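PDB 5FX8: putative adhesin, which is a putative adhesion protein that may mediate cell-cell interaction at the yeast surface through salt bridges and hydrogen bonds, this piece being its N-terminal part with two cohesin-like domains. Local coordinates for residues C[48-53]-C[110-115]; C[126-131]-C[139-144]; C[183-188]-C[267-272]; C[273-278]-C[302-307]. One frame throughout, in Å; residues are numbered along the deposited sequence.

Contact 1. Residues C[48-53]-C[110-115]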
loop_
_atom_site.group_PDB
_atom_site.type_symbol
_atom_site.label_atom_id
_atom_site.label_comp_id
_atom_site.label_asym_id
_atom_site.label_seq_id
_atom_site.Cartn_x
_atom_site.Cartn_y
_atom_site.Cartn_z
ATOM N N VAL C 48 -54.578 37.823 45.198
ATOM C CA VAL C 48 -53.333 37.062 45.291
ATOM C C VAL C 48 -52.309 37.711 44.380
ATOM O O VAL C 48 -52.556 37.883 43.183
ATOM C CB VAL C 48 -53.480 35.578 44.897
ATOM C CG1 VAL C 48 -52.208 34.856 45.236
ATOM C CG2 VAL C 48 -54.609 34.919 45.602
ATOM N N SER C 49 -51.161 38.054 44.930
ATOM C CA SER C 49 -50.140 38.682 44.118
ATOM C C SER C 49 -49.330 37.601 43.429
ATOM O O SER C 49 -49.085 36.538 43.993
ATOM C CB SER C 49 -49.243 39.563 44.968
ATOM O OG SER C 49 -48.524 38.767 45.877
ATOM N N ILE C 50 -48.983 37.852 42.180
ATOM C CA ILE C 50 -48.144 36.957 41.393
ATOM C C ILE C 50 -46.745 37.560 41.369
ATOM O O ILE C 50 -46.612 38.755 41.093
ATOM C CB ILE C 50 -48.697 36.780 39.962
ATOM C CG1 ILE C 50 -49.756 35.677 39.890
ATOM C CG2 ILE C 50 -47.588 36.445 38.982
ATOM C CD1 ILE C 50 -51.017 35.990 40.594
ATOM N N PRO C 51 -45.702 36.799 41.685
ATOM C CA PRO C 51 -44.347 37.359 41.669
ATOM C C PRO C 51 -43.947 37.835 40.287
ATOM O O PRO C 51 -44.309 37.240 39.281
ATOM C CB PRO C 51 -43.478 36.185 42.125
ATOM C CG PRO C 51 -44.290 34.990 41.890
ATOM C CD PRO C 51 -45.705 35.390 42.095
ATOM N N ASN C 52 -43.167 38.913 40.244
ATOM C CA ASN C 52 -42.840 39.547 38.968
ATOM C C ASN C 52 -42.143 38.611 37.989
ATOM O O ASN C 52 -42.130 38.897 36.793
ATOM C CB ASN C 52 -41.972 40.771 39.208
ATOM C CG ASN C 52 -42.624 41.744 40.141
ATOM O OD1 ASN C 52 -43.843 41.885 40.124
ATOM N ND2 ASN C 52 -41.834 42.406 40.981
ATOM N N GLU C 53 -41.558 37.510 38.457
ATOM C CA GLU C 53 -40.838 36.647 37.540
ATOM C C GLU C 53 -41.786 35.842 36.664
ATOM O O GLU C 53 -41.363 35.363 35.607
ATOM C CB GLU C 53 -39.884 35.724 38.309
ATOM C CG GLU C 53 -40.499 34.990 39.470
ATOM C CD GLU C 53 -40.339 35.720 40.765
ATOM O OE1 GLU C 53 -40.398 36.962 40.769
ATOM O OE2 GLU C 53 -40.131 35.042 41.782
ATOM N N PHE C 110 -53.458 28.675 35.888
ATOM C CA PHE C 110 -53.046 29.344 34.675
ATOM C C PHE C 110 -51.635 28.895 34.329
ATOM O O PHE C 110 -50.869 28.490 35.205
ATOM C CB PHE C 110 -53.063 30.847 34.831
ATOM C CG PHE C 110 -54.398 31.413 35.133
ATOM C CD1 PHE C 110 -55.283 31.719 34.113
ATOM C CD2 PHE C 110 -54.767 31.687 36.438
ATOM C CE1 PHE C 110 -56.521 32.288 34.393
ATOM C CE2 PHE C 110 -56.000 32.247 36.725
ATOM C CZ PHE C 110 -56.877 32.543 35.703
ATOM N N THR C 111 -51.296 28.960 33.039
ATOM C CA THR C 111 -49.955 28.641 32.575
ATOM C C THR C 111 -49.210 29.947 32.331
ATOM O O THR C 111 -49.627 30.774 31.519
ATOM C CB THR C 111 -49.962 27.765 31.316
ATOM O OG1 THR C 111 -50.550 28.472 30.224
ATOM C CG2 THR C 111 -50.722 26.495 31.539
ATOM N N LEU C 112 -48.103 30.120 33.029
ATOM C CA LEU C 112 -47.296 31.321 32.926
ATOM C C LEU C 112 -45.912 30.956 32.408
ATOM O O LEU C 112 -45.477 29.809 32.488
ATOM C CB LEU C 112 -47.184 32.023 34.285
ATOM C CG LEU C 112 -48.513 32.271 34.984
ATOM C CD1 LEU C 112 -48.319 32.950 36.308
ATOM C CD2 LEU C 112 -49.345 33.139 34.119
ATOM N N LYS C 113 -45.229 31.949 31.864
ATOM C CA LYS C 113 -43.833 31.851 31.479
ATOM C C LYS C 113 -42.986 32.708 32.410
ATOM O O LYS C 113 -43.470 33.663 33.019
ATOM C CB LYS C 113 -43.626 32.315 30.041
ATOM C CG LYS C 113 -44.237 31.438 28.981
ATOM C CD LYS C 113 -43.651 30.033 28.987
ATOM C CE LYS C 113 -43.689 29.404 27.598
ATOM N NZ LYS C 113 -42.823 30.156 26.621
ATOM N N LEU C 114 -41.708 32.375 32.510
ATOM C CA LEU C 114 -40.792 33.231 33.242
ATOM C C LEU C 114 -40.465 34.460 32.411
ATOM O O LEU C 114 -40.321 34.375 31.196
ATOM C CB LEU C 114 -39.519 32.470 33.593
ATOM C CG LEU C 114 -39.645 31.459 34.734
ATOM C CD1 LEU C 114 -38.454 30.555 34.739
ATOM C CD2 LEU C 114 -39.754 32.175 36.059
ATOM N N SER C 115 -40.353 35.610 33.065
ATOM C CA SER C 115 -40.025 36.839 32.350
ATOM C C SER C 115 -38.607 36.812 31.780
ATOM O O SER C 115 -37.713 36.143 32.295
ATOM C CB SER C 115 -40.162 38.045 33.272
ATOM O OG SER C 115 -39.234 37.978 34.335
HETATM O O HOH W 1 -39.117 39.986 36.511
#
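S115 leans its short side chain and its backbone against the N52-E53 turn. From the side chain's base, CB lies 3.8 Å from E53 O and a little farther from N52 O, packed against the two carbonyls. A chi1 of 64° tucks OG over its own backbone, flanked by N and C, and this brings it 3.8 Å from E53 CA. The hydroxyl has two polar partners: a water 3.0 Å from OG, the water also making a weak bond to N52 O, and F118 N, which it caps as the N-cap residue of helix 116-120. The backbone supplies the firm link, S115 N to E53 O at 2.7 Å, with the donor tilted 25° from the carbonyl plane. L114 adds CA and CD2 beside the same oxygen, and its CD2 also approaches E53 CB. Farther back, I50 CG2 and L112 CD1 only just meet, at 4.5 Å. E53 turns its carboxylate away from 110-115 and toward H127, which bonds to OE2. The contact therefore lies where strand 101-114 gives way to the helix, with L112 and L114 packed on V27 and F25 of strand 25-31, and with P51 and E53 resting on F129 of strand 126-132.

Contact 2. Residues C[126-131]-C[139-144]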
loop_
_atom_site.group_PDB
_atom_site.type_symbol
_atom_site.label_atom_id
_atom_site.label_comp_id
_atom_site.label_asym_id
_atom_site.label_seq_id
_atom_site.Cartn_x
_atom_site.Cartn_y
_atom_site.Cartn_z
ATOM N N GLN C 126 -32.697 25.761 42.329
ATOM C CA GLN C 126 -33.903 25.957 43.116
ATOM C C GLN C 126 -34.292 27.423 43.194
ATOM O O GLN C 126 -33.471 28.283 43.518
ATOM C CB GLN C 126 -33.712 25.406 44.516
ATOM C CG GLN C 126 -34.640 26.017 45.523
ATOM C CD GLN C 126 -35.190 24.998 46.476
ATOM O OE1 GLN C 126 -35.099 23.803 46.225
ATOM N NE2 GLN C 126 -35.776 25.460 47.574
ATOM N N HIS C 127 -35.564 27.695 42.897
ATOM C CA HIS C 127 -36.150 29.025 42.949
ATOM C C HIS C 127 -37.522 28.911 43.576
ATOM O O HIS C 127 -38.294 28.026 43.201
ATOM C CB HIS C 127 -36.272 29.615 41.558
ATOM C CG HIS C 127 -36.872 30.977 41.532
ATOM N ND1 HIS C 127 -36.158 32.106 41.864
ATOM C CD2 HIS C 127 -38.112 31.398 41.195
ATOM C CE1 HIS C 127 -36.930 33.167 41.729
ATOM N NE2 HIS C 127 -38.124 32.764 41.329
ATOM N N THR C 128 -37.831 29.784 44.525
ATOM C CA THR C 128 -39.144 29.796 45.155
ATOM C C THR C 128 -39.924 31.002 44.672
ATOM O O THR C 128 -39.357 32.078 44.471
ATOM C CB THR C 128 -39.049 29.850 46.668
ATOM O OG1 THR C 128 -38.817 31.209 47.051
ATOM C CG2 THR C 128 -37.923 28.968 47.164
ATOM N N PHE C 129 -41.222 30.813 44.472
ATOM C CA PHE C 129 -42.110 31.881 44.032
ATOM C C PHE C 129 -42.955 32.295 45.218
ATOM O O PHE C 129 -43.535 31.441 45.887
ATOM C CB PHE C 129 -43.031 31.432 42.896
ATOM C CG PHE C 129 -42.336 30.834 41.719
ATOM C CD1 PHE C 129 -41.813 31.639 40.731
ATOM C CD2 PHE C 129 -42.264 29.473 41.569
ATOM C CE1 PHE C 129 -41.217 31.099 39.647
ATOM C CE2 PHE C 129 -41.667 28.932 40.484
ATOM C CZ PHE C 129 -41.144 29.742 39.522
ATOM N N ASP C 130 -43.020 33.589 45.483
ATOM C CA ASP C 130 -43.767 34.107 46.625
ATOM C C ASP C 130 -45.114 34.657 46.159
ATOM O O ASP C 130 -45.170 35.673 45.464
ATOM C CB ASP C 130 -42.961 35.184 47.345
ATOM C CG ASP C 130 -41.740 34.633 48.025
ATOM O OD1 ASP C 130 -41.750 33.438 48.370
ATOM O OD2 ASP C 130 -40.767 35.393 48.209
ATOM N N PHE C 131 -46.195 33.995 46.549
ATOM C CA PHE C 131 -47.549 34.513 46.361
ATOM C C PHE C 131 -48.062 35.058 47.696
ATOM O O PHE C 131 -48.090 34.339 48.701
ATOM C CB PHE C 131 -48.480 33.426 45.821
ATOM C CG PHE C 131 -48.024 32.835 44.519
ATOM C CD1 PHE C 131 -47.176 31.744 44.502
ATOM C CD2 PHE C 131 -48.424 33.378 43.317
ATOM C CE1 PHE C 131 -46.741 31.214 43.334
ATOM C CE2 PHE C 131 -47.992 32.844 42.142
ATOM C CZ PHE C 131 -47.141 31.761 42.152
ATOM N N SER C 139 -45.187 29.820 49.185
ATOM C CA SER C 139 -43.866 29.810 48.556
ATOM C C SER C 139 -43.519 28.449 47.977
ATOM O O SER C 139 -42.582 27.793 48.443
ATOM C CB SER C 139 -42.798 30.233 49.553
ATOM O OG SER C 139 -42.984 31.580 49.875
ATOM N N PRO C 140 -44.221 28.015 46.933
ATOM C CA PRO C 140 -43.808 26.798 46.232
ATOM C C PRO C 140 -42.436 26.960 45.608
ATOM O O PRO C 140 -41.973 28.063 45.311
ATOM C CB PRO C 140 -44.877 26.629 45.156
ATOM C CG PRO C 140 -45.357 28.007 44.917
ATOM C CD PRO C 140 -45.353 28.668 46.257
ATOM N N SER C 141 -41.794 25.823 45.378
ATOM C CA SER C 141 -40.417 25.808 44.919
ATOM C C SER C 141 -40.272 24.973 43.658
ATOM O O SER C 141 -40.929 23.945 43.504
ATOM C CB SER C 141 -39.508 25.277 46.006
ATOM O OG SER C 141 -38.304 26.005 46.006
ATOM N N VAL C 142 -39.389 25.419 42.770
ATOM C CA VAL C 142 -39.090 24.735 41.518
ATOM C C VAL C 142 -37.583 24.773 41.260
ATOM O O VAL C 142 -36.928 25.793 41.490
ATOM C CB VAL C 142 -39.884 25.381 40.365
ATOM C CG1 VAL C 142 -39.167 25.222 39.052
ATOM C CG2 VAL C 142 -41.254 24.757 40.291
ATOM N N ASP C 143 -37.035 23.667 40.763
ATOM C CA ASP C 143 -35.617 23.576 40.418
ATOM C C ASP C 143 -35.395 23.950 38.954
ATOM O O ASP C 143 -35.874 23.253 38.055
ATOM C CB ASP C 143 -35.104 22.163 40.682
ATOM C CG ASP C 143 -33.591 22.090 40.744
ATOM O OD1 ASP C 143 -32.958 23.082 41.160
ATOM O OD2 ASP C 143 -33.037 21.027 40.402
ATOM N N LEU C 144 -34.651 25.033 38.715
ATOM C CA LEU C 144 -34.371 25.504 37.359
ATOM C C LEU C 144 -33.150 24.758 36.835
ATOM O O LEU C 144 -32.004 25.124 37.094
ATOM C CB LEU C 144 -34.179 27.013 37.329
ATOM C CG LEU C 144 -35.412 27.818 37.764
ATOM C CD1 LEU C 144 -35.163 29.295 37.642
ATOM C CD2 LEU C 144 -36.681 27.442 37.013
#
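H127 and V142 form the hydrogen-bonded pair of this antiparallel hairpin, each backbone N giving its proton to the other's carbonyl. H127 N reaches V142 O at 2.7 Å, and V142 N reaches H127 O at 2.9 Å. Two residues on, F129 N meets P140 O at 3.0 Å, the donor lying nearly along the C=O axis. P140, lacking an N-H, returns nothing; on that side S139 CA comes to 3.1 Å from F129 O as a CA-H...O contact. H127 O also accepts a second, weak hydrogen bond from S141 OG, at 3.5 Å. Toward the turn of the hairpin S139 OG donates to D130 OD1 at 2.7 Å, meeting the anti side of the carboxylate, 29° out of its plane. The apolar side is made by F129 CE2 against V142 CB at 4.0 Å and by the edge of the F131 ring against P140 CG. The H127 ring lays its CD2 over a face of F129. The backbone bonds thus hold a hairpin with two characters: polar Q126, T128, S141 and D143 share one face, while H127 and V142 lie on the other, where the E53 carboxylate at NE2 would probably stabilise a protonated imidazole.

Contact 3. Residues C[183-188]-C[267-272]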
loop_
_atom_site.group_PDB
_atom_site.type_symbol
_atom_site.label_atom_id
_atom_site.label_comp_id
_atom_site.label_asym_id
_atom_site.label_seq_id
_atom_site.Cartn_x
_atom_site.Cartn_y
_atom_site.Cartn_z
ATOM N N THR C 183 -40.373 14.606 11.581
ATOM C CA THR C 183 -41.352 15.421 12.288
ATOM C C THR C 183 -42.676 15.364 11.549
ATOM O O THR C 183 -42.698 15.443 10.323
ATOM C CB THR C 183 -40.920 16.895 12.363
ATOM O OG1 THR C 183 -39.513 16.981 12.566
ATOM C CG2 THR C 183 -41.598 17.609 13.515
ATOM N N VAL C 184 -43.780 15.247 12.288
ATOM C CA VAL C 184 -45.112 15.493 11.748
ATOM C C VAL C 184 -45.836 16.496 12.641
ATOM O O VAL C 184 -45.723 16.450 13.868
ATOM C CB VAL C 184 -45.914 14.189 11.610
ATOM C CG1 VAL C 184 -45.114 13.183 10.972
ATOM C CG2 VAL C 184 -46.365 13.685 12.908
ATOM N N GLN C 185 -46.577 17.409 12.027
ATOM C CA GLN C 185 -47.284 18.404 12.811
ATOM C C GLN C 185 -48.547 18.867 12.086
ATOM O O GLN C 185 -48.591 18.909 10.857
ATOM C CB GLN C 185 -46.364 19.580 13.118
ATOM C CG GLN C 185 -46.895 20.872 12.659
ATOM C CD GLN C 185 -46.116 22.039 13.147
ATOM O OE1 GLN C 185 -46.488 23.174 12.890
ATOM N NE2 GLN C 185 -45.029 21.785 13.851
ATOM N N THR C 186 -49.584 19.180 12.864
ATOM C CA THR C 186 -50.796 19.824 12.354
ATOM C C THR C 186 -51.111 20.941 13.307
ATOM O O THR C 186 -51.011 20.751 14.509
ATOM C CB THR C 186 -52.015 18.874 12.280
ATOM O OG1 THR C 186 -52.345 18.437 13.602
ATOM C CG2 THR C 186 -51.720 17.677 11.446
ATOM N N PRO C 187 -51.532 22.099 12.794
ATOM C CA PRO C 187 -51.808 22.431 11.403
ATOM C C PRO C 187 -50.725 23.215 10.681
ATOM O O PRO C 187 -51.011 23.698 9.586
ATOM C CB PRO C 187 -53.029 23.314 11.528
ATOM C CG PRO C 187 -52.715 24.108 12.732
ATOM C CD PRO C 187 -52.068 23.139 13.687
ATOM N N GLY C 188 -49.540 23.371 11.247
ATOM C CA GLY C 188 -48.563 24.260 10.643
ATOM C C GLY C 188 -48.140 23.845 9.241
ATOM O O GLY C 188 -48.453 22.767 8.734
ATOM N N SER C 267 -41.766 26.591 11.293
ATOM C CA SER C 267 -43.138 26.279 10.934
ATOM C C SER C 267 -43.953 27.564 10.990
ATOM O O SER C 267 -44.130 28.146 12.062
ATOM C CB SER C 267 -43.707 25.216 11.863
ATOM O OG SER C 267 -44.994 24.823 11.448
ATOM N N ASN C 268 -44.431 28.017 9.837
ATOM C CA ASN C 268 -45.351 29.144 9.779
ATOM C C ASN C 268 -46.765 28.707 10.151
ATOM O O ASN C 268 -47.225 27.637 9.754
ATOM C CB ASN C 268 -45.324 29.759 8.386
ATOM C CG ASN C 268 -44.013 30.447 8.094
ATOM O OD1 ASN C 268 -43.563 31.279 8.875
ATOM N ND2 ASN C 268 -43.376 30.091 6.984
ATOM N N LEU C 269 -47.451 29.540 10.937
ATOM C CA LEU C 269 -48.795 29.239 11.417
ATOM C C LEU C 269 -49.798 30.283 10.937
ATOM O O LEU C 269 -49.461 31.454 10.747
ATOM C CB LEU C 269 -48.826 29.184 12.943
ATOM C CG LEU C 269 -47.821 28.222 13.566
ATOM C CD1 LEU C 269 -47.707 28.440 15.065
ATOM C CD2 LEU C 269 -48.220 26.791 13.267
ATOM N N ALA C 270 -51.041 29.855 10.751
ATOM C CA ALA C 270 -52.113 30.817 10.552
ATOM C C ALA C 270 -52.298 31.639 11.812
ATOM O O ALA C 270 -52.021 31.183 12.920
ATOM C CB ALA C 270 -53.422 30.117 10.205
ATOM N N ASP C 271 -52.787 32.863 11.642
ATOM C CA ASP C 271 -52.954 33.725 12.804
ATOM C C ASP C 271 -54.011 33.220 13.771
ATOM O O ASP C 271 -53.981 33.604 14.936
ATOM C CB ASP C 271 -53.287 35.146 12.372
ATOM C CG ASP C 271 -52.064 35.918 11.945
ATOM O OD1 ASP C 271 -50.940 35.500 12.306
ATOM O OD2 ASP C 271 -52.226 36.953 11.266
ATOM N N ASP C 272 -54.929 32.362 13.328
ATOM C CA ASP C 272 -55.981 31.831 14.184
ATOM C C ASP C 272 -55.596 30.520 14.851
ATOM O O ASP C 272 -56.480 29.791 15.319
ATOM C CB ASP C 272 -57.269 31.638 13.389
ATOM C CG ASP C 272 -57.174 30.512 12.384
ATOM O OD1 ASP C 272 -56.748 30.771 11.240
ATOM O OD2 ASP C 272 -57.542 29.369 12.725
#
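This is a buried packing contact between the two sheets of the second cohesin-like domain, made where a strand of each sheet runs out: strand 176-186 on one side and strand 260-268 on the other. Q185 reaches across from the first with its chain extended beyond CG, so that its terminal amide arrives beside S267. S267 answers with OG anti to the backbone N (chi1 -175°), which carries the hydroxyl to the Q185 amide and G188. Just past Q185, a cis peptide before P187 turns the chain, and G188 presents its CA to three groups at once. That carbon lies 3.7 Å from S267 OG, and N268 O stands at the same distance from G188 CA. L269 completes the trio with one methyl, CD2, also 3.7 Å from G188 CA; this branch leads back toward the Q185 amide as well. No clear backbone hydrogen bond joins the segments, as expected of layers that face each other rather than pair. F190 of strand 189-200 touches both Q185 and S267; W165 touches S267 and V163 touches L269, both from strand 162-170; and N278 of strand 275-286 lies alongside Q185.

Contact 4. Residues C[273-278]-C[302-307]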
loop_
_atom_site.group_PDB
_atom_site.type_symbol
_atom_site.label_atom_id
_atom_site.label_comp_id
_atom_site.label_asym_id
_atom_site.label_seq_id
_atom_site.Cartn_x
_atom_site.Cartn_y
_atom_site.Cartn_z
ATOM N N VAL C 273 -54.310 30.191 14.884
ATOM C CA VAL C 273 -53.826 28.968 15.509
ATOM C C VAL C 273 -53.330 29.327 16.893
ATOM O O VAL C 273 -52.582 30.295 17.052
ATOM C CB VAL C 273 -52.707 28.316 14.680
ATOM C CG1 VAL C 273 -52.380 26.930 15.208
ATOM C CG2 VAL C 273 -53.111 28.227 13.248
ATOM N N LEU C 274 -53.749 28.565 17.894
ATOM C CA LEU C 274 -53.291 28.801 19.257
ATOM C C LEU C 274 -52.503 27.641 19.831
ATOM O O LEU C 274 -51.874 27.803 20.872
ATOM C CB LEU C 274 -54.480 29.095 20.187
ATOM C CG LEU C 274 -55.457 30.199 19.764
ATOM C CD1 LEU C 274 -56.834 30.068 20.434
ATOM C CD2 LEU C 274 -54.841 31.542 20.049
ATOM N N GLU C 275 -52.515 26.488 19.179
ATOM C CA GLU C 275 -51.962 25.261 19.709
ATOM C C GLU C 275 -51.573 24.400 18.514
ATOM O O GLU C 275 -52.213 24.463 17.459
ATOM C CB GLU C 275 -52.983 24.570 20.626
ATOM C CG GLU C 275 -52.623 23.158 21.081
ATOM C CD GLU C 275 -53.781 22.443 21.795
ATOM O OE1 GLU C 275 -54.952 22.755 21.498
ATOM O OE2 GLU C 275 -53.526 21.573 22.660
ATOM N N VAL C 276 -50.505 23.617 18.679
ATOM C CA VAL C 276 -49.909 22.832 17.599
ATOM C C VAL C 276 -49.473 21.476 18.147
ATOM O O VAL C 276 -48.710 21.414 19.114
ATOM C CB VAL C 276 -48.713 23.579 16.969
ATOM C CG1 VAL C 276 -47.732 22.628 16.350
ATOM C CG2 VAL C 276 -49.189 24.498 15.920
ATOM N N GLN C 277 -49.943 20.390 17.526
ATOM C CA GLN C 277 -49.449 19.052 17.844
ATOM C C GLN C 277 -48.201 18.773 17.015
ATOM O O GLN C 277 -48.167 19.071 15.818
ATOM C CB GLN C 277 -50.510 17.986 17.578
ATOM C CG GLN C 277 -51.847 18.264 18.239
ATOM C CD GLN C 277 -51.751 18.299 19.754
ATOM O OE1 GLN C 277 -51.266 17.347 20.380
ATOM N NE2 GLN C 277 -52.202 19.405 20.355
ATOM N N ASN C 278 -47.169 18.233 17.661
ATOM C CA ASN C 278 -45.892 18.007 17.000
ATOM C C ASN C 278 -45.189 16.809 17.603
ATOM O O ASN C 278 -44.981 16.766 18.816
ATOM C CB ASN C 278 -44.979 19.218 17.121
ATOM C CG ASN C 278 -43.637 18.989 16.468
ATOM O OD1 ASN C 278 -42.796 18.267 16.985
ATOM N ND2 ASN C 278 -43.435 19.601 15.326
ATOM N N PRO C 302 -46.302 19.417 22.700
ATOM C CA PRO C 302 -46.991 20.401 21.855
ATOM C C PRO C 302 -46.412 21.795 21.948
ATOM O O PRO C 302 -45.533 22.060 22.767
ATOM C CB PRO C 302 -48.420 20.407 22.407
ATOM C CG PRO C 302 -48.538 19.244 23.222
ATOM C CD PRO C 302 -47.184 18.908 23.749
ATOM N N PHE C 303 -46.929 22.696 21.124
ATOM C CA PHE C 303 -46.595 24.107 21.174
ATOM C C PHE C 303 -47.833 24.912 21.533
ATOM O O PHE C 303 -48.939 24.619 21.072
ATOM C CB PHE C 303 -46.041 24.592 19.850
ATOM C CG PHE C 303 -45.794 26.067 19.797
ATOM C CD1 PHE C 303 -44.771 26.630 20.512
ATOM C CD2 PHE C 303 -46.562 26.881 18.997
ATOM C CE1 PHE C 303 -44.531 27.968 20.443
ATOM C CE2 PHE C 303 -46.324 28.223 18.928
ATOM C CZ PHE C 303 -45.309 28.765 19.647
ATOM N N TYR C 304 -47.629 25.926 22.365
ATOM C CA TYR C 304 -48.707 26.745 22.894
ATOM C C TYR C 304 -48.348 28.202 22.686
ATOM O O TYR C 304 -47.192 28.599 22.853
ATOM C CB TYR C 304 -48.945 26.467 24.366
ATOM C CG TYR C 304 -49.449 25.080 24.690
ATOM C CD1 TYR C 304 -50.721 24.676 24.297
ATOM C CD2 TYR C 304 -48.680 24.194 25.424
ATOM C CE1 TYR C 304 -51.193 23.439 24.604
ATOM C CE2 TYR C 304 -49.149 22.947 25.737
ATOM C CZ TYR C 304 -50.409 22.581 25.325
ATOM O OH TYR C 304 -50.913 21.345 25.621
ATOM N N ARG C 305 -49.329 28.993 22.289
ATOM C CA ARG C 305 -49.053 30.390 22.037
ATOM C C ARG C 305 -49.473 31.310 23.171
ATOM O O ARG C 305 -48.965 32.426 23.250
ATOM C CB ARG C 305 -49.720 30.822 20.732
ATOM C CG ARG C 305 -49.140 30.116 19.536
ATOM C CD ARG C 305 -49.799 30.524 18.255
ATOM N NE ARG C 305 -48.951 31.391 17.456
ATOM C CZ ARG C 305 -49.231 31.742 16.212
ATOM N NH1 ARG C 305 -50.332 31.289 15.641
ATOM N NH2 ARG C 305 -48.416 32.535 15.543
ATOM N N ALA C 306 -50.352 30.879 24.063
ATOM C CA ALA C 306 -50.875 31.784 25.070
ATOM C C ALA C 306 -51.001 31.071 26.406
ATOM O O ALA C 306 -50.996 29.848 26.480
ATOM C CB ALA C 306 -52.228 32.350 24.639
ATOM N N SER C 307 -51.109 31.863 27.466
ATOM C CA SER C 307 -51.454 31.325 28.774
ATOM C C SER C 307 -52.835 30.690 28.730
ATOM O O SER C 307 -53.765 31.233 28.141
ATOM C CB SER C 307 -51.433 32.432 29.822
ATOM O OG SER C 307 -50.146 33.000 29.965
HETATM O O HOH W 2 -52.391 28.688 23.399
#
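L274 O is gripped by two donors, R305 N at 3.1 Å and a water that gives it a proton at 2.7 Å. The same water accepts from A306 N, so it carries the pairing one residue beyond the direct bond. Next door, V273 O takes R305 NH1 at 2.8 Å, with the carbonyl oxygen near the guanidinium edge but 17° out of its plane. A bend in the arginine chain at chi3 (106°) folds CD and NH1 round this oxygen. NH1 bonds to A270 O as well, and the guanidinium makes a cation-pi contact with Y59.

Farther along, the segments become a regular antiparallel pair: V276 N donates to F303 O at 3.0 Å, and F303 N returns the bond to V276 O, lying in that carbonyl's plane. Their side chains share the inner face, V276 CB meeting F303 CB at 4.1 Å, with W165 of the opposing sheet touching both. On the other face E275 and Y304 lie side by side and point the same way, their carboxylate and ring planes 31° apart. Here E275 OE2 comes to 3.6 Å from Y304 CE1. The Y304 ring also takes part in a cation-pi contact with R308.

The chemistry divides by position: the paired strands are held by backbone bonds with an apolar underside, whereas at their open end R305 takes over, its side chain on the carbonyls of V273 and A270. Such a charge set among two carbonyl oxygens and an aromatic ring is probably well stabilised without a carboxylate among these partners.

In the fold
From the N terminus, contact 1 comes first and closes a loop of 56 residues within the first cohesin-like domain. Contact 2 follows as a short hairpin laid against its 48-53 side, with P51 packed on F131. The chain then enters the second domain, where contact 3 closes a longer loop of 78 residues and joins the two facing sheets. Contact 4, a hairpin, begins immediately after it, and T186 pairs with Q277 in the shared sheet. All four stand in series; none nests in or crosses another. The chain then turns back: S307, at the end of contact 4, bonds to T111 O of contact 1, tying the two domains together.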